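Local coordinates for protein ORF10 (PDB 6RIW) that probably condenses acyl units during chain elongation as the ketosynthase and chain length factor part of a polyunsaturated fatty acid synthase, at residues Thr489-Asn494 with Ser828-Asn833; Ser799-Ala804 with Ile866-Leu871. All blocks are in the same frame, centred on the assembly; numbering follows the deposited sequence.

Both contacts lie in the second ketosynthase-like unit of the chain, which is probably the chain length factor, and their centres are 14 Å apart. Their segments alternate along the sequence: 489-494, 799-804, 828-833, then 866-871. Strand 797-801 pairs in parallel with 826-828 and with 865-870, so contact 2 joins two neighbouring strands of the thiolase-type core. Contact 1 docks the end of helix 484-492 on the turn that follows strand 826-828. The contacts also meet directly: E801 OE2 accepts a probable hydrogen bond from V830 N (2.8 Å), and K831 NZ probably donates to H803 O (2.7 Å), tying the ends of adjacent strands together.

Contact 1: residues Thr489-Asn494 with Ser828-Asn833; sequences TLLNNN and SSVKAN
N833 and N494 meet because of how each amide is swung: N833 has CG anti to its carbonyl carbon (chi1 -48°), which places ND2 within reach of N494 OD1, while N494 holds CG anti to its own backbone N (chi1 -159°), an orientation that puts OD1 beside N833 ND2. The two side chains cross at about a right angle, with their amide planes 66° apart, and N833 ND2 reaches N494 OD1 at 3.4 Å, a weak hydrogen bond. The firmer partner of this ND2 is the backbone oxygen of Q495, the next residue; the nitrogen is held mainly there, with N494 OD1 as a weak second acceptor. Leucines pack beside this amide pair. L491 CD2 rests against the N833 amide, 3.7 Å from OD1, and also touches V830 CG2 at 4.2 Å. L490 CD2 meets the N833 CB methylene at 4.2 Å, the two side chains sliding past each other in opposite directions.

The pieces joined are a helix end and a helix start. N494 has positive phi and closes a Schellman motif, its N bonded to L491 O at 3.1 Å; asparagine suits this place because it tolerates the left-handed backbone more readily than most residues. Across from it, the SVKAN sequence resembles the SVKSN-type motif of ketosynthases, where the chain turns from a core strand into a short helix. Here S829 OG caps that turn by accepting from K831 N at 3.0 Å, a role for which a short side chain with a hydroxyl is well fitted. V830, branched and apolar, also packs on helix 841-854, which L491 touches through K848.

Contact 2: residues Ser799-Ala804 with Ile866-Leu871; sequences SVEAHA and IAINGL
Parallel pairing of two core strands of the thiolase-like fold joins 799-801 to 866-870, their short axes 4.7 Å apart and inclined by 26°. A867 is central: its N donates to S799 O (3.2 Å), and its O takes a nearly straight bond from E801 N (2.7 Å). N869 N to E801 O (3.1 Å) continues the ladder. Small A867 and beta-branched I868 suit a buried strand. E801 and I868 lie side by side, with E801 CG 4.0 Å from I868 CG2, on the face covered by helix 841-854; the carboxylate bends off to a salt bridge with K848 and a bond from V830 N, so its buried charge is answered. H803 has CG anti to the backbone N (chi1 -172°), which carries its ring alongside the G870-L871 backbone; L871 O sits 3.0 Å above the ring plane, offset toward the rim on the NE2 and CE1 side. With the imidazole cut back to an alanine here, the L871 carbonyl is likely to lose the ring it rests on. H803 NE2 is 3.1 Å from L871 O, but that oxygen lies off the ring plane, where a ring N-H could not point at it, implying packing, not hydrogen bonding.

Contact 1: residues Thr489-Asn494 with Ser828-Asn833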
# COMPACT_ATOMS: atom_id res chain seq x y z
N THR A 489 -16.64 11.73 24.69
CA THR A 489 -16.71 12.84 25.64
C THR A 489 -16.12 14.11 25.05
O THR A 489 -16.69 15.20 25.18
CB THR A 489 -15.96 12.46 26.90
OG1 THR A 489 -16.62 11.34 27.50
CG2 THR A 489 -15.92 13.62 27.88
N LEU A 490 -14.95 13.99 24.41
CA LEU A 490 -14.36 15.13 23.73
C LEU A 490 -15.34 15.79 22.77
O LEU A 490 -15.50 17.02 22.77
CB LEU A 490 -13.09 14.66 23.00
CG LEU A 490 -12.27 15.75 22.31
CD1 LEU A 490 -11.26 16.31 23.28
CD2 LEU A 490 -11.55 15.17 21.08
N LEU A 491 -15.99 15.00 21.91
CA LEU A 491 -16.87 15.58 20.90
C LEU A 491 -18.09 16.22 21.53
O LEU A 491 -18.52 17.30 21.11
CB LEU A 491 -17.30 14.49 19.91
CG LEU A 491 -16.14 13.90 19.12
CD1 LEU A 491 -16.63 12.65 18.35
CD2 LEU A 491 -15.62 14.97 18.17
N ASN A 492 -18.65 15.57 22.55
CA ASN A 492 -19.87 16.10 23.16
C ASN A 492 -19.60 17.41 23.88
O ASN A 492 -20.49 18.27 23.92
CB ASN A 492 -20.46 15.07 24.12
CG ASN A 492 -21.22 13.98 23.39
OD1 ASN A 492 -21.69 14.20 22.28
ND2 ASN A 492 -21.35 12.82 24.01
N ASN A 493 -18.40 17.59 24.41
CA ASN A 493 -17.99 18.83 25.06
C ASN A 493 -17.37 19.84 24.10
O ASN A 493 -16.94 20.90 24.56
CB ASN A 493 -16.99 18.51 26.17
CG ASN A 493 -17.57 17.61 27.22
OD1 ASN A 493 -18.78 17.57 27.40
ND2 ASN A 493 -16.71 16.88 27.93
N ASN A 494 -17.32 19.53 22.81
CA ASN A 494 -16.66 20.35 21.79
C ASN A 494 -15.26 20.79 22.24
O ASN A 494 -14.87 21.95 22.10
CB ASN A 494 -17.51 21.56 21.38
CG ASN A 494 -17.12 22.11 20.01
OD1 ASN A 494 -16.64 21.37 19.11
ND2 ASN A 494 -17.30 23.41 19.83
N SER A 828 -20.20 21.11 10.15
CA SER A 828 -19.10 21.07 11.10
C SER A 828 -18.07 20.06 10.60
O SER A 828 -18.29 19.37 9.60
CB SER A 828 -19.59 20.73 12.51
OG SER A 828 -19.96 19.36 12.61
N SER A 829 -16.94 19.96 11.31
CA SER A 829 -15.93 18.95 10.96
C SER A 829 -15.19 18.50 12.20
O SER A 829 -14.77 19.32 13.03
CB SER A 829 -14.91 19.48 9.94
OG SER A 829 -13.83 18.56 9.76
N VAL A 830 -14.99 17.18 12.29
CA VAL A 830 -14.22 16.57 13.34
C VAL A 830 -12.78 17.07 13.34
O VAL A 830 -12.08 16.94 14.35
CB VAL A 830 -14.28 15.03 13.16
CG1 VAL A 830 -13.46 14.59 11.95
CG2 VAL A 830 -13.84 14.31 14.44
N LYS A 831 -12.31 17.64 12.23
CA LYS A 831 -10.92 18.13 12.22
C LYS A 831 -10.73 19.32 13.16
O LYS A 831 -9.60 19.60 13.61
CB LYS A 831 -10.51 18.51 10.80
CG LYS A 831 -10.49 17.29 9.87
CD LYS A 831 -9.93 17.64 8.49
CE LYS A 831 -10.00 16.44 7.50
NZ LYS A 831 -11.44 16.01 7.32
N ALA A 832 -11.81 20.03 13.48
CA ALA A 832 -11.72 21.07 14.50
C ALA A 832 -11.40 20.50 15.88
O ALA A 832 -10.86 21.22 16.74
CB ALA A 832 -13.04 21.85 14.52
N ASN A 833 -11.70 19.22 16.13
CA ASN A 833 -11.41 18.61 17.42
C ASN A 833 -10.08 17.87 17.43
O ASN A 833 -9.37 17.92 18.44
CB ASN A 833 -12.53 17.62 17.82
CG ASN A 833 -13.89 18.21 17.66
OD1 ASN A 833 -14.51 18.09 16.61
ND2 ASN A 833 -14.37 18.90 18.70

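Contact 2: residues Ser799-Ala804 with Ile866-Leu871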
# COMPACT_ATOMS: atom_id res chain seq x y z
N SER A 799 -27.63 17.36 9.39
CA SER A 799 -26.38 18.09 9.54
C SER A 799 -25.39 17.47 8.57
O SER A 799 -25.62 16.41 8.00
CB SER A 799 -25.88 18.04 10.98
OG SER A 799 -25.61 16.72 11.40
N VAL A 800 -24.27 18.17 8.37
CA VAL A 800 -23.31 17.85 7.33
C VAL A 800 -21.93 17.82 7.96
O VAL A 800 -21.52 18.79 8.61
CB VAL A 800 -23.33 18.87 6.17
CG1 VAL A 800 -22.33 18.45 5.09
CG2 VAL A 800 -24.71 18.95 5.58
N GLU A 801 -21.23 16.71 7.77
CA GLU A 801 -19.84 16.56 8.23
C GLU A 801 -18.96 16.92 7.04
O GLU A 801 -18.74 16.10 6.15
CB GLU A 801 -19.61 15.15 8.76
CG GLU A 801 -18.17 14.80 9.10
CD GLU A 801 -17.65 15.50 10.34
OE1 GLU A 801 -18.47 16.08 11.10
OE2 GLU A 801 -16.40 15.46 10.54
N ALA A 802 -18.52 18.16 6.98
CA ALA A 802 -17.71 18.59 5.84
C ALA A 802 -16.30 18.02 5.95
O ALA A 802 -15.82 17.71 7.04
CB ALA A 802 -17.64 20.12 5.78
N HIS A 803 -15.64 17.87 4.80
CA HIS A 803 -14.22 17.52 4.80
C HIS A 803 -13.42 18.58 5.56
O HIS A 803 -12.63 18.26 6.45
CB HIS A 803 -13.74 17.37 3.35
CG HIS A 803 -12.35 16.83 3.21
ND1 HIS A 803 -11.96 15.61 3.72
CD2 HIS A 803 -11.26 17.36 2.61
CE1 HIS A 803 -10.68 15.41 3.45
NE2 HIS A 803 -10.23 16.45 2.77
N ALA A 804 -13.65 19.86 5.22
CA ALA A 804 -13.08 21.02 5.91
C ALA A 804 -11.58 20.86 6.19
O ALA A 804 -11.11 21.00 7.32
CB ALA A 804 -13.84 21.32 7.20
N ILE A 866 -27.29 12.03 8.45
CA ILE A 866 -26.18 12.98 8.37
C ILE A 866 -25.37 12.67 7.12
O ILE A 866 -25.11 11.50 6.81
CB ILE A 866 -25.31 12.93 9.64
CG1 ILE A 866 -26.09 13.46 10.85
CG2 ILE A 866 -23.98 13.74 9.45
CD1 ILE A 866 -25.33 13.34 12.16
N ALA A 867 -25.02 13.71 6.36
CA ALA A 867 -24.19 13.56 5.19
C ALA A 867 -22.73 13.82 5.56
O ALA A 867 -22.44 14.72 6.37
CB ALA A 867 -24.62 14.53 4.09
N ILE A 868 -21.82 13.04 4.97
CA ILE A 868 -20.38 13.24 5.09
C ILE A 868 -19.82 13.48 3.70
O ILE A 868 -20.14 12.73 2.76
CB ILE A 868 -19.68 12.03 5.74
CG1 ILE A 868 -20.41 11.62 7.03
CG2 ILE A 868 -18.17 12.32 5.95
CD1 ILE A 868 -19.75 10.39 7.74
N ASN A 869 -18.96 14.49 3.56
CA ASN A 869 -18.30 14.78 2.30
C ASN A 869 -16.80 14.54 2.43
O ASN A 869 -16.22 14.73 3.50
CB ASN A 869 -18.57 16.24 1.87
CG ASN A 869 -18.32 16.47 0.39
OD1 ASN A 869 -18.87 15.76 -0.46
ND2 ASN A 869 -17.48 17.45 0.08
N GLY A 870 -16.18 14.08 1.34
CA GLY A 870 -14.76 13.81 1.31
C GLY A 870 -14.10 14.27 0.02
O GLY A 870 -14.66 14.09 -1.07
N LEU A 871 -12.93 14.91 0.14
CA LEU A 871 -12.11 15.33 -0.98
C LEU A 871 -10.70 14.88 -0.69
O LEU A 871 -10.39 14.44 0.42
CB LEU A 871 -12.14 16.86 -1.20
CG LEU A 871 -13.53 17.47 -1.49
CD1 LEU A 871 -13.45 19.00 -1.47
CD2 LEU A 871 -14.03 17.00 -2.86